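Local coordinates for putative major capsid protein (Cafeteriavirus-dependent mavirus, PDB 6G44) that probably builds the shell of the virophage as its major capsid protein, a double jelly-roll subunit that associates in threes, at residues G355-E360 against Q453-T458; I299-L304 against H319-H324; I112-K117 against A208-Y213; Q63-L68 against N226-I231; K436-M441 against Q499-P504. All coordinates share one frame; numbering follows the deposited sequence. Where two conformers were deposited one is given.

Contact 1: G355-E360 against Q453-T458; sequences GIIGLE and QATFVT
With chi1 at 64°, I357 holds CG1 in the tight place between its own backbone N and carbonyl carbon, and from there CG1 lies over T455 O and CG2 of T455, 3.9 Å from the latter. The site is a classic beta bulge between two antiparallel strands of the second jelly roll: I357 and G358 together face T455, and the register slips by one. The extra residue shows in T455 O, which takes I357 N at 2.8 Å and G358 N at 3.2 Å, both from one face of its carbonyl plane. G358 and G355 bring bare backbone close against CB of T455 and CG2 of V457, which glycine allows. On either side of the bulge, I356 with F456 and L359 with A454 turn to the same face, where V337 and V339 of strand 334-341 and L470 and Y468 of strand 464-482 cover them, so apolar residues belong there. E360 and Q453, joined by paired backbone bonds such as E360 N to Q453 O, lie side by side on the other face, partly exposed, as suits polar chains. Their ends merely pack, planes 44° apart, with OE1 of Q453 3.4 Å from CD of E360.

Contact 2: I299-L304 against H319-H324; sequences ISSMCL and HILTTH
CB of C303 sits over the centre of the H319 imidazole, 3.7 Å from the ring centroid and close to its normal, while SG of the same cysteine lies over that face nearer the rim, 4.1 Å from the centroid. The rim of the ring has a different neighbour: L304 O lies in its plane, 3.1 Å from CE1. Further along, CD2 of L321 packs 3.4 Å from OG of S301, and CB of L321 meets CG2 of I299. I299 CG1 stands opposite its backbone N across the CA-CB bond (chi1 -165°), which carries CD1 over one face of the H324 ring, 4.2 Å from its centroid. There the two side chains cross at about a right angle.

These strands come from facing sheets of the second jelly roll, so side chains rather than a backbone ladder join them. One water forms a bridge at 2.7 Å from OG of S301 and donates to I320 O; serine's short hydroxyl faces the gap, where the water can reach both. In the second shell, NE2 of H319 is hydrogen-bonded to N305, which fixes the turn of the imidazole above C303. Backbone bonds tie H319 and L321 to strand 448-457, and I299, S301 and C303 to strand 464-482, so that each strand is held in its own sheet. F456 and L470 add to the apolar surroundings of L321.

The chemistry is mostly nonpolar packing, of methyl, methylene and sulfur groups on imidazole faces and of L321 on I299 and S301, with one water bridge across the gap.

Contact 3: I112-K117 against A208-Y213; sequences INMNGK and ANPTQY
A beta-hairpin of the first jelly roll, strands 110-114 and 117-121 joined by a type I' turn from M114 to K117, packs its inward side chains on the loop 208-213. I112 is the centre of the contact: its CD1 lies 3.5 Å from N209 O and 4.0 Å from CB of A208, with CG2 of T211 at a similar distance, while CG2 of I112 meets CD of P210. A long, branched aliphatic chain can touch four successive loop residues in this way. The loop has a cis peptide bond before P210 and a bond from T211 N to A208 O; CG and CD of the proline ring lie against the hairpin. N209 sends its amide away to P291 O, linking the loop to strand 286-305.

The central pair N115-G116 of the turn has positive phi at both positions, which asparagine and glycine accept readily, and OD1 of N113 receives G116 N in an Asx motif. M114 reaches the loop from the start of the turn. Its CG lies opposite the carbonyl carbon (chi1 -66°) and the chain beyond is extended, so that the flexible thioether meets the proline ring end-on, CE 3.7 Å from CG of P210.

Contact 4: Q63-L68 against N226-I231; sequences QPLGNL and NTFKVI
L65 and F228 meet at a slant, CD1 of the leucine standing 3.9 Å from CD2 of the phenylalanine. CG of F228 is turned opposite its backbone N (chi1 -177°), and this turn brings CD2 to CD1 of L65 and to Q63 O, which lies at the ring's edge, near its plane, and 3.5 Å from CD2. Both side chains are buried, and M268 of strand 258-273 continues the apolar packing on F228; leucine and phenylalanine fit a buried apolar place.

The polar link is made by the backbone: Q63 N donates to F228 O at 3.0 Å, with the hydrogen nearly straight between them at 166°. P64 follows, a residue without an N-H to offer, and its ring packs on N226 O, which is 3.2 Å from CB. The side chain of Q63 folds back along its own strand: NE2 donates to P64 O at 3.0 Å, almost linearly, with the acceptor lying in the amide plane.

Strand 222-235 thus faces two neighbours in the sheet of the first jelly roll, since T227 and K229 bond to N115 and N113 of the hairpin. The chemistry implies a divided task: Q63 N to F228 O is one of several backbone bonds that join strand 58-66 to strand 222-235, L65 bonding to L225, while the side chains of L65 and F228 pack apolar groups together.

Contact 5: K436-M441 against Q499-P504; sequences KDYNVM and QLLRSP
Where three subunits come together, the loop 436-441 meets the end of helix 497-501; L501 makes most of the contact, and L500 adds to it. CD1 of L501 touches both central residues of the turn: CD1 of Y438 at 3.9 Å, the two side chains crossing at about a right angle, and OD1 of N439 at 3.5 Å. CD2 of L501 lies 3.9 Å from SD of M441. The methionine chain, bent at its last torsion (chi3 72°), slides past L500 in the opposite direction, with SD and CE each 4.0 Å from CB of L500. A pliable thioether is suited to filling the place between two leucines of successive helical positions.

The loop takes its shape from a type I turn from D437 to V440, in which V440 N bonds to D437 O. OD1 of D437 also accepts N439 N at 3.0 Å from above the carboxylate plane, an Asx turn that aspartate is well fitted to make, and this presents Y438 and N439 to the helix. On the other segment, S503 N bonds to L500 O and OG of S503 donates to Q499 O at 2.7 Å, closing the helix end with a short hydroxyl chain.

Neighbouring subunits complete the surroundings. T13 of the third subunit bonds to S503 and Q499, and L15 of that subunit packs on M441; L277 of the second subunit packs on Y438, and E278 of that subunit on L501 and M441. Such a loop-on-helix-end packing, covered by residues of two other chains, belongs to the subunit interface of a trimeric double jelly-roll capsomer.

From the N terminus, contact 4 opens first and closes, after contact 3, across 157 intervening residues, joining strand 58-66 to strand 222-235. Contact 3 lies wholly within that long loop, and the two touch: the hairpin at 112-117 borders strand 222-235 in the sheet, so they form one patch of the first jelly roll. Contact 2 then closes a short loop in the second jelly roll. Contact 1 follows and meets contact 2 through neighbouring strands 319-328 and 448-457, their centres about 10 Å apart. Contact 5 begins inside the loop of contact 1 and ends beyond it, so these two cross; it brings the C-terminal helix 497-501 to the subunit interface.

Contact 1: G355-E360 against Q453-T458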
# COMPACT_ATOMS: atom_id res chain seq x y z
N GLY C 355 -9.09 -24.04 12.11
CA GLY C 355 -8.42 -23.00 12.92
C GLY C 355 -7.49 -23.70 13.90
O GLY C 355 -7.97 -24.40 14.80
N ILE C 356 -6.18 -23.52 13.74
CA ILE C 356 -5.23 -24.18 14.63
C ILE C 356 -5.07 -23.31 15.88
O ILE C 356 -4.70 -22.15 15.80
CB ILE C 356 -3.88 -24.43 13.95
CG1 ILE C 356 -4.07 -25.34 12.73
CG2 ILE C 356 -2.87 -25.03 14.95
CD1 ILE C 356 -2.85 -25.53 11.89
N ILE C 357 -5.30 -23.92 17.04
CA ILE C 357 -5.24 -23.23 18.34
C ILE C 357 -4.06 -23.69 19.19
O ILE C 357 -3.75 -23.05 20.19
CB ILE C 357 -6.57 -23.38 19.14
CG1 ILE C 357 -6.83 -24.83 19.52
CG2 ILE C 357 -7.74 -22.79 18.35
CD1 ILE C 357 -7.94 -24.99 20.55
N GLY C 358 -3.39 -24.78 18.78
CA GLY C 358 -2.22 -25.27 19.48
C GLY C 358 -1.33 -26.07 18.57
O GLY C 358 -1.81 -26.69 17.62
N LEU C 359 -0.04 -26.00 18.84
CA LEU C 359 0.97 -26.70 18.08
C LEU C 359 2.02 -27.22 19.03
O LEU C 359 2.47 -26.48 19.90
CB LEU C 359 1.58 -25.74 17.05
CG LEU C 359 2.38 -26.32 15.91
CD1 LEU C 359 1.53 -27.24 15.04
CD2 LEU C 359 2.95 -25.18 15.09
N GLU C 360 2.40 -28.49 18.89
CA GLU C 360 3.54 -29.04 19.62
C GLU C 360 4.43 -29.81 18.65
O GLU C 360 3.94 -30.64 17.89
CB GLU C 360 3.08 -29.95 20.77
CG GLU C 360 2.25 -29.19 21.81
CD GLU C 360 1.94 -29.98 23.07
OE1 GLU C 360 1.04 -29.51 23.83
OE2 GLU C 360 2.58 -31.02 23.33
N GLN C 453 2.09 -32.22 16.38
CA GLN C 453 0.73 -32.33 16.94
C GLN C 453 0.04 -30.97 16.72
O GLN C 453 0.62 -29.95 17.08
CB GLN C 453 0.82 -32.62 18.43
CG GLN C 453 -0.53 -32.63 19.15
CD GLN C 453 -0.40 -32.56 20.65
OE1 GLN C 453 -0.52 -31.50 21.24
NE2 GLN C 453 -0.09 -33.70 21.27
N ALA C 454 -1.14 -30.98 16.13
CA ALA C 454 -1.94 -29.77 15.95
C ALA C 454 -3.27 -29.95 16.67
O ALA C 454 -3.91 -30.99 16.49
CB ALA C 454 -2.21 -29.49 14.48
N THR C 455 -3.67 -28.95 17.45
CA THR C 455 -4.99 -28.88 18.06
C THR C 455 -5.77 -27.82 17.29
O THR C 455 -5.25 -26.71 17.05
CB THR C 455 -4.87 -28.53 19.56
OG1 THR C 455 -3.97 -29.45 20.21
CG2 THR C 455 -6.22 -28.59 20.23
N PHE C 456 -7.00 -28.13 16.91
CA PHE C 456 -7.73 -27.28 15.98
C PHE C 456 -9.22 -27.37 16.14
O PHE C 456 -9.75 -28.36 16.67
CB PHE C 456 -7.33 -27.60 14.53
CG PHE C 456 -7.58 -29.04 14.14
CD1 PHE C 456 -6.61 -30.01 14.38
CD2 PHE C 456 -8.77 -29.41 13.55
CE1 PHE C 456 -6.84 -31.34 14.01
CE2 PHE C 456 -9.00 -30.73 13.17
CZ PHE C 456 -8.04 -31.68 13.43
N VAL C 457 -9.88 -26.34 15.65
CA VAL C 457 -11.34 -26.27 15.63
C VAL C 457 -11.87 -26.27 14.19
O VAL C 457 -11.22 -25.75 13.26
CB VAL C 457 -11.88 -25.04 16.39
CG1 VAL C 457 -11.53 -25.11 17.87
CG2 VAL C 457 -11.36 -23.73 15.79
N THR C 458 -13.05 -26.85 14.01
CA THR C 458 -13.64 -27.07 12.70
C THR C 458 -15.03 -26.45 12.63
O THR C 458 -15.70 -26.29 13.67
CB THR C 458 -13.74 -28.57 12.41
OG1 THR C 458 -14.49 -29.17 13.46
CG2 THR C 458 -12.35 -29.22 12.34

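Contact 2: I299-L304 against H319-H324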
# COMPACT_ATOMS: atom_id res chain seq x y z
N ILE C 299 -1.72 -36.94 8.12
CA ILE C 299 -2.58 -37.86 8.87
C ILE C 299 -3.96 -37.26 8.93
O ILE C 299 -4.10 -36.02 8.95
CB ILE C 299 -2.01 -38.17 10.26
CG1 ILE C 299 -2.72 -39.40 10.87
CG2 ILE C 299 -2.07 -36.95 11.18
CD1 ILE C 299 -1.98 -39.98 12.03
N SER C 300 -4.99 -38.10 8.94
CA SER C 300 -6.36 -37.61 8.95
C SER C 300 -7.20 -38.27 10.04
O SER C 300 -6.81 -39.29 10.60
CB SER C 300 -7.01 -37.83 7.59
OG SER C 300 -7.18 -39.21 7.32
N SER C 301 -8.34 -37.66 10.34
CA SER C 301 -9.35 -38.25 11.21
C SER C 301 -10.72 -37.71 10.83
O SER C 301 -10.86 -36.67 10.14
CB SER C 301 -9.07 -37.98 12.68
OG SER C 301 -9.28 -36.60 13.00
N MET C 302 -11.74 -38.44 11.27
CA MET C 302 -13.10 -37.96 11.21
C MET C 302 -13.29 -37.11 12.45
O MET C 302 -13.21 -37.61 13.57
CB MET C 302 -14.10 -39.15 11.22
CG MET C 302 -15.58 -38.73 11.18
SD MET C 302 -15.98 -37.83 9.67
CE MET C 302 -17.75 -37.62 9.82
N CYS C 303 -13.54 -35.81 12.24
CA CYS C 303 -13.71 -34.85 13.31
C CYS C 303 -15.19 -34.57 13.54
O CYS C 303 -15.86 -34.04 12.65
CB CYS C 303 -12.97 -33.55 12.95
SG CYS C 303 -11.18 -33.75 12.99
N LEU C 304 -15.69 -34.93 14.73
CA LEU C 304 -17.11 -34.78 15.08
C LEU C 304 -17.25 -33.64 16.05
O LEU C 304 -16.57 -33.63 17.07
CB LEU C 304 -17.64 -36.06 15.77
CG LEU C 304 -17.55 -37.39 15.02
CD1 LEU C 304 -18.17 -38.49 15.87
CD2 LEU C 304 -18.21 -37.31 13.66
N HIS C 319 -10.08 -30.62 18.47
CA HIS C 319 -9.61 -31.82 17.77
C HIS C 319 -8.10 -31.85 17.75
O HIS C 319 -7.45 -30.81 17.65
CB HIS C 319 -10.14 -31.83 16.35
CG HIS C 319 -11.62 -31.83 16.28
ND1 HIS C 319 -12.36 -32.93 16.67
CD2 HIS C 319 -12.51 -30.87 15.94
CE1 HIS C 319 -13.64 -32.65 16.53
NE2 HIS C 319 -13.76 -31.41 16.10
N ILE C 320 -7.52 -33.04 17.88
CA ILE C 320 -6.07 -33.21 17.86
C ILE C 320 -5.67 -34.20 16.79
O ILE C 320 -6.27 -35.28 16.65
CB ILE C 320 -5.53 -33.67 19.24
CG1 ILE C 320 -5.96 -32.69 20.34
CG2 ILE C 320 -4.01 -33.83 19.20
CD1 ILE C 320 -5.71 -33.13 21.77
N LEU C 321 -4.63 -33.85 16.05
CA LEU C 321 -4.01 -34.78 15.11
C LEU C 321 -2.52 -34.71 15.33
O LEU C 321 -1.96 -33.63 15.56
CB LEU C 321 -4.36 -34.44 13.66
CG LEU C 321 -5.74 -34.79 13.13
CD1 LEU C 321 -6.01 -34.18 11.76
CD2 LEU C 321 -5.87 -36.32 13.05
N THR C 322 -1.86 -35.87 15.25
CA THR C 322 -0.42 -35.96 15.40
C THR C 322 0.16 -36.80 14.26
O THR C 322 -0.26 -37.95 14.07
CB THR C 322 -0.03 -36.61 16.75
OG1 THR C 322 -0.65 -35.91 17.84
CG2 THR C 322 1.47 -36.59 16.94
N THR C 323 1.13 -36.25 13.54
CA THR C 323 1.77 -37.01 12.46
C THR C 323 2.49 -38.22 13.04
O THR C 323 2.86 -38.24 14.21
CB THR C 323 2.83 -36.19 11.68
OG1 THR C 323 3.93 -35.86 12.53
CG2 THR C 323 2.21 -34.93 11.07
N HIS C 324 2.71 -39.21 12.19
CA HIS C 324 3.70 -40.22 12.49
C HIS C 324 5.07 -39.53 12.48
O HIS C 324 5.19 -38.37 12.03
CB HIS C 324 3.64 -41.33 11.44
CG HIS C 324 2.32 -42.04 11.41
ND1 HIS C 324 1.77 -42.63 12.53
CD2 HIS C 324 1.43 -42.23 10.41
CE1 HIS C 324 0.61 -43.17 12.21
NE2 HIS C 324 0.38 -42.95 10.93
O HOH W 1 -8.55 -35.85 15.46

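Contact 3: I112-K117 against A208-Y213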
# COMPACT_ATOMS: atom_id res chain seq x y z
N ILE C 112 8.87 -30.35 -16.22
CA ILE C 112 9.61 -29.52 -17.16
C ILE C 112 10.91 -30.23 -17.52
O ILE C 112 11.60 -30.74 -16.65
CB ILE C 112 9.86 -28.10 -16.60
CG1 ILE C 112 8.51 -27.40 -16.38
CG2 ILE C 112 10.76 -27.30 -17.56
CD1 ILE C 112 8.59 -25.99 -15.80
N ASN C 113 11.19 -30.31 -18.82
CA ASN C 113 12.42 -30.87 -19.36
C ASN C 113 13.23 -29.75 -19.98
O ASN C 113 12.77 -29.07 -20.92
CB ASN C 113 12.07 -31.94 -20.39
CG ASN C 113 13.28 -32.65 -20.97
OD1 ASN C 113 14.33 -32.06 -21.18
ND2 ASN C 113 13.11 -33.93 -21.29
N MET C 114 14.41 -29.51 -19.44
CA MET C 114 15.41 -28.64 -20.05
C MET C 114 16.64 -29.47 -20.42
O MET C 114 17.33 -29.99 -19.54
CB MET C 114 15.77 -27.49 -19.11
CG MET C 114 14.59 -26.55 -18.88
SD MET C 114 15.15 -25.13 -17.89
CE MET C 114 13.63 -24.15 -17.88
N ASN C 115 16.91 -29.55 -21.72
CA ASN C 115 18.10 -30.29 -22.23
C ASN C 115 18.28 -31.70 -21.65
O ASN C 115 19.40 -32.14 -21.34
CB ASN C 115 19.36 -29.42 -22.09
CG ASN C 115 19.30 -28.18 -22.96
OD1 ASN C 115 18.45 -28.09 -23.87
ND2 ASN C 115 20.11 -27.17 -22.63
N GLY C 116 17.16 -32.39 -21.50
CA GLY C 116 17.15 -33.73 -20.96
C GLY C 116 17.00 -33.89 -19.46
O GLY C 116 16.79 -35.01 -19.00
N LYS C 117 17.15 -32.81 -18.68
CA LYS C 117 16.96 -32.86 -17.23
C LYS C 117 15.51 -32.58 -16.93
O LYS C 117 14.98 -31.57 -17.39
CB LYS C 117 17.83 -31.82 -16.54
CG LYS C 117 17.50 -31.57 -15.07
CD LYS C 117 17.78 -32.79 -14.22
CE LYS C 117 17.59 -32.44 -12.76
NZ LYS C 117 17.69 -33.62 -11.86
N ALA C 208 6.24 -23.77 -11.22
CA ALA C 208 6.77 -25.15 -11.38
C ALA C 208 8.26 -25.09 -11.52
O ALA C 208 8.75 -24.36 -12.37
CB ALA C 208 6.15 -25.81 -12.60
N ASN C 209 9.00 -25.85 -10.72
CA ASN C 209 10.47 -25.83 -10.84
C ASN C 209 10.91 -26.10 -12.30
O ASN C 209 10.34 -27.00 -12.94
CB ASN C 209 11.10 -26.86 -9.91
CG ASN C 209 10.86 -26.57 -8.43
OD1 ASN C 209 9.71 -26.38 -8.00
ND2 ASN C 209 11.93 -26.56 -7.64
N PRO C 210 11.87 -25.35 -12.86
CA PRO C 210 12.71 -24.32 -12.24
C PRO C 210 12.27 -22.88 -12.53
O PRO C 210 13.11 -21.96 -12.48
CB PRO C 210 14.06 -24.59 -12.89
CG PRO C 210 13.65 -24.91 -14.30
CD PRO C 210 12.36 -25.68 -14.21
N THR C 211 10.99 -22.64 -12.80
CA THR C 211 10.57 -21.29 -13.19
C THR C 211 10.83 -20.30 -12.07
O THR C 211 10.82 -20.62 -10.88
CB THR C 211 9.09 -21.17 -13.62
OG1 THR C 211 8.24 -21.33 -12.48
CG2 THR C 211 8.73 -22.15 -14.74
N GLN C 212 11.07 -19.08 -12.48
CA GLN C 212 11.46 -17.99 -11.57
C GLN C 212 10.25 -17.17 -11.13
O GLN C 212 10.20 -15.93 -11.25
CB GLN C 212 12.54 -17.17 -12.23
CG GLN C 212 13.79 -18.00 -12.54
CD GLN C 212 14.47 -18.46 -11.29
OE1 GLN C 212 15.10 -17.64 -10.60
NE2 GLN C 212 14.37 -19.76 -10.97
N TYR C 213 9.26 -17.88 -10.57
CA TYR C 213 7.95 -17.30 -10.23
C TYR C 213 8.01 -16.37 -9.02
O TYR C 213 7.01 -15.70 -8.71
CB TYR C 213 6.89 -18.42 -10.00
CG TYR C 213 7.26 -19.37 -8.89
CD1 TYR C 213 6.94 -19.07 -7.57
CD2 TYR C 213 7.93 -20.56 -9.15
CE1 TYR C 213 7.33 -19.91 -6.54
CE2 TYR C 213 8.30 -21.42 -8.13
CZ TYR C 213 8.00 -21.07 -6.82
OH TYR C 213 8.36 -21.89 -5.77

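Contact 4: Q63-L68 against N226-I231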
# COMPACT_ATOMS: atom_id res chain seq x y z
N GLN C 63 8.95 -27.34 -27.48
CA GLN C 63 9.42 -26.26 -28.33
C GLN C 63 10.85 -25.88 -27.97
O GLN C 63 11.10 -25.02 -27.11
CB GLN C 63 8.49 -25.04 -28.26
CG GLN C 63 8.93 -23.91 -29.19
CD GLN C 63 8.94 -24.39 -30.63
OE1 GLN C 63 7.87 -24.60 -31.21
NE2 GLN C 63 10.13 -24.58 -31.20
N PRO C 64 11.84 -26.48 -28.66
CA PRO C 64 13.20 -25.98 -28.51
C PRO C 64 13.28 -24.46 -28.79
O PRO C 64 12.63 -23.97 -29.73
CB PRO C 64 13.96 -26.78 -29.57
CG PRO C 64 13.17 -28.06 -29.69
CD PRO C 64 11.76 -27.60 -29.64
N LEU C 65 14.10 -23.77 -27.98
CA LEU C 65 14.27 -22.33 -28.11
C LEU C 65 15.74 -22.01 -28.00
O LEU C 65 16.41 -22.40 -27.07
CB LEU C 65 13.46 -21.57 -27.04
CG LEU C 65 11.94 -21.60 -27.15
CD1 LEU C 65 11.33 -20.96 -25.89
CD2 LEU C 65 11.42 -20.95 -28.40
N GLY C 66 16.21 -21.25 -28.96
CA GLY C 66 17.60 -20.86 -28.99
C GLY C 66 17.88 -19.65 -28.12
O GLY C 66 16.95 -18.94 -27.69
N ASN C 67 19.15 -19.46 -27.83
CA ASN C 67 19.62 -18.23 -27.18
C ASN C 67 18.90 -18.06 -25.82
O ASN C 67 18.80 -19.03 -25.08
CB ASN C 67 19.53 -17.05 -28.15
CG ASN C 67 20.41 -17.26 -29.36
OD1 ASN C 67 19.93 -17.69 -30.44
ND2 ASN C 67 21.68 -17.05 -29.16
N LEU C 68 18.40 -16.86 -25.48
CA LEU C 68 17.84 -16.64 -24.14
C LEU C 68 16.33 -16.75 -24.12
O LEU C 68 15.65 -16.26 -25.00
CB LEU C 68 18.26 -15.28 -23.60
CG LEU C 68 19.77 -15.07 -23.47
CD1 LEU C 68 20.07 -13.70 -22.85
CD2 LEU C 68 20.47 -16.18 -22.71
N ASN C 226 17.68 -26.28 -25.92
CA ASN C 226 17.64 -27.08 -27.12
C ASN C 226 16.65 -28.25 -27.02
O ASN C 226 16.08 -28.67 -28.02
CB ASN C 226 19.09 -27.54 -27.37
CG ASN C 226 19.31 -28.11 -28.72
OD1 ASN C 226 18.87 -27.58 -29.74
ND2 ASN C 226 19.98 -29.22 -28.74
N THR C 227 16.42 -28.77 -25.81
CA THR C 227 15.21 -29.52 -25.49
C THR C 227 14.44 -28.69 -24.47
O THR C 227 15.02 -28.26 -23.47
CB THR C 227 15.54 -30.89 -24.88
OG1 THR C 227 16.36 -31.62 -25.81
CG2 THR C 227 14.29 -31.69 -24.60
N PHE C 228 13.16 -28.46 -24.75
CA PHE C 228 12.32 -27.70 -23.81
C PHE C 228 10.91 -28.26 -23.88
O PHE C 228 10.21 -28.07 -24.86
CB PHE C 228 12.36 -26.21 -24.15
CG PHE C 228 11.59 -25.31 -23.19
CD1 PHE C 228 11.56 -25.57 -21.80
CD2 PHE C 228 10.94 -24.19 -23.67
CE1 PHE C 228 10.85 -24.73 -20.94
CE2 PHE C 228 10.23 -23.35 -22.80
CZ PHE C 228 10.20 -23.62 -21.45
N LYS C 229 10.53 -29.01 -22.86
CA LYS C 229 9.18 -29.56 -22.79
C LYS C 229 8.54 -29.15 -21.48
O LYS C 229 9.21 -29.14 -20.46
CB LYS C 229 9.16 -31.10 -22.90
CG LYS C 229 9.93 -31.63 -24.09
CD LYS C 229 9.89 -33.16 -24.13
CE LYS C 229 10.99 -33.70 -25.01
NZ LYS C 229 10.88 -35.17 -25.13
N VAL C 230 7.25 -28.84 -21.56
CA VAL C 230 6.46 -28.51 -20.36
C VAL C 230 5.24 -29.41 -20.45
O VAL C 230 4.41 -29.24 -21.34
CB VAL C 230 6.09 -27.02 -20.30
CG1 VAL C 230 5.15 -26.72 -19.14
CG2 VAL C 230 7.37 -26.18 -20.18
N ILE C 231 5.16 -30.34 -19.51
CA ILE C 231 4.11 -31.37 -19.51
C ILE C 231 3.22 -31.16 -18.30
O ILE C 231 3.70 -31.21 -17.15
CB ILE C 231 4.74 -32.77 -19.48
CG1 ILE C 231 5.70 -32.97 -20.66
CG2 ILE C 231 3.65 -33.86 -19.53
CD1 ILE C 231 6.79 -33.98 -20.38

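Contact 5: K436-M441 against Q499-P504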
# COMPACT_ATOMS: atom_id res chain seq x y z
N LYS C 436 18.02 -27.10 21.76
CA LYS C 436 19.29 -27.21 22.46
C LYS C 436 20.38 -27.79 21.54
O LYS C 436 21.56 -27.45 21.71
CB LYS C 436 19.16 -27.95 23.80
CG LYS C 436 18.70 -29.39 23.75
CD LYS C 436 18.76 -30.04 25.14
CE LYS C 436 20.19 -30.26 25.62
NZ LYS C 436 20.27 -31.15 26.81
N ASP C 437 19.99 -28.62 20.58
CA ASP C 437 20.94 -29.17 19.61
C ASP C 437 21.25 -28.10 18.56
O ASP C 437 20.51 -27.92 17.59
CB ASP C 437 20.40 -30.44 18.97
CG ASP C 437 21.41 -31.12 18.07
OD1 ASP C 437 22.48 -30.52 17.83
OD2 ASP C 437 21.12 -32.24 17.63
N TYR C 438 22.35 -27.37 18.78
CA TYR C 438 22.83 -26.30 17.90
C TYR C 438 23.18 -26.79 16.49
O TYR C 438 23.32 -25.97 15.58
CB TYR C 438 24.00 -25.54 18.52
CG TYR C 438 25.10 -26.45 19.04
CD1 TYR C 438 26.03 -27.01 18.17
CD2 TYR C 438 25.19 -26.76 20.42
CE1 TYR C 438 27.02 -27.85 18.64
CE2 TYR C 438 26.18 -27.61 20.89
CZ TYR C 438 27.10 -28.15 20.00
OH TYR C 438 28.10 -29.01 20.42
N ASN C 439 23.32 -28.11 16.30
CA ASN C 439 23.61 -28.65 14.97
C ASN C 439 22.41 -28.67 14.03
O ASN C 439 22.59 -28.88 12.83
CB ASN C 439 24.18 -30.07 15.05
CG ASN C 439 25.52 -30.12 15.76
OD1 ASN C 439 26.39 -29.28 15.54
ND2 ASN C 439 25.67 -31.10 16.64
N VAL C 440 21.20 -28.52 14.56
CA VAL C 440 20.00 -28.53 13.73
C VAL C 440 19.79 -27.12 13.18
O VAL C 440 19.17 -26.26 13.83
CB VAL C 440 18.76 -29.05 14.48
CG1 VAL C 440 17.56 -29.07 13.56
CG2 VAL C 440 19.00 -30.44 15.02
N MET C 441 20.37 -26.89 12.01
CA MET C 441 20.39 -25.60 11.32
C MET C 441 19.92 -25.82 9.89
O MET C 441 20.19 -26.86 9.30
CB MET C 441 21.82 -25.07 11.27
CG MET C 441 22.43 -24.79 12.63
SD MET C 441 24.12 -24.21 12.57
CE MET C 441 23.90 -22.56 11.93
N GLN C 499 30.56 -26.72 9.32
CA GLN C 499 30.78 -25.64 8.38
C GLN C 499 29.83 -24.48 8.62
O GLN C 499 30.23 -23.33 8.54
CB GLN C 499 30.67 -26.06 6.92
CG GLN C 499 31.16 -24.93 6.04
CD GLN C 499 30.93 -25.11 4.57
OE1 GLN C 499 30.66 -24.14 3.87
NE2 GLN C 499 31.08 -26.34 4.09
N LEU C 500 28.57 -24.79 8.92
CA LEU C 500 27.59 -23.73 9.16
C LEU C 500 27.89 -22.98 10.46
O LEU C 500 27.90 -21.75 10.45
CB LEU C 500 26.19 -24.31 9.16
CG LEU C 500 25.78 -24.96 7.84
CD1 LEU C 500 24.38 -25.54 7.97
CD2 LEU C 500 25.88 -24.01 6.66
N LEU C 501 28.23 -23.72 11.52
CA LEU C 501 28.55 -23.11 12.82
C LEU C 501 29.70 -22.10 12.72
O LEU C 501 29.69 -21.11 13.45
CB LEU C 501 28.90 -24.19 13.86
CG LEU C 501 27.72 -25.01 14.39
CD1 LEU C 501 28.20 -26.30 15.04
CD2 LEU C 501 26.89 -24.19 15.38
N ARG C 502 30.67 -22.33 11.83
CA ARG C 502 31.81 -21.44 11.68
C ARG C 502 31.65 -20.38 10.59
O ARG C 502 32.58 -19.62 10.31
CB ARG C 502 33.12 -22.25 11.47
CG ARG C 502 33.46 -22.68 10.04
CD ARG C 502 34.84 -23.35 9.94
NE ARG C 502 34.77 -24.77 10.27
CZ ARG C 502 34.62 -25.78 9.40
NH1 ARG C 502 34.54 -27.02 9.86
NH2 ARG C 502 34.54 -25.57 8.08
N SER C 503 30.47 -20.30 9.96
CA SER C 503 30.26 -19.38 8.83
C SER C 503 30.07 -17.96 9.37
O SER C 503 29.50 -17.79 10.45
CB SER C 503 29.05 -19.80 8.00
OG SER C 503 29.31 -21.04 7.34
N PRO C 504 30.55 -16.96 8.63
CA PRO C 504 30.37 -15.58 9.09
C PRO C 504 28.91 -15.15 9.09
O PRO C 504 28.14 -15.58 8.23
CB PRO C 504 31.14 -14.76 8.07
CG PRO C 504 31.29 -15.62 6.87
CD PRO C 504 31.30 -17.04 7.37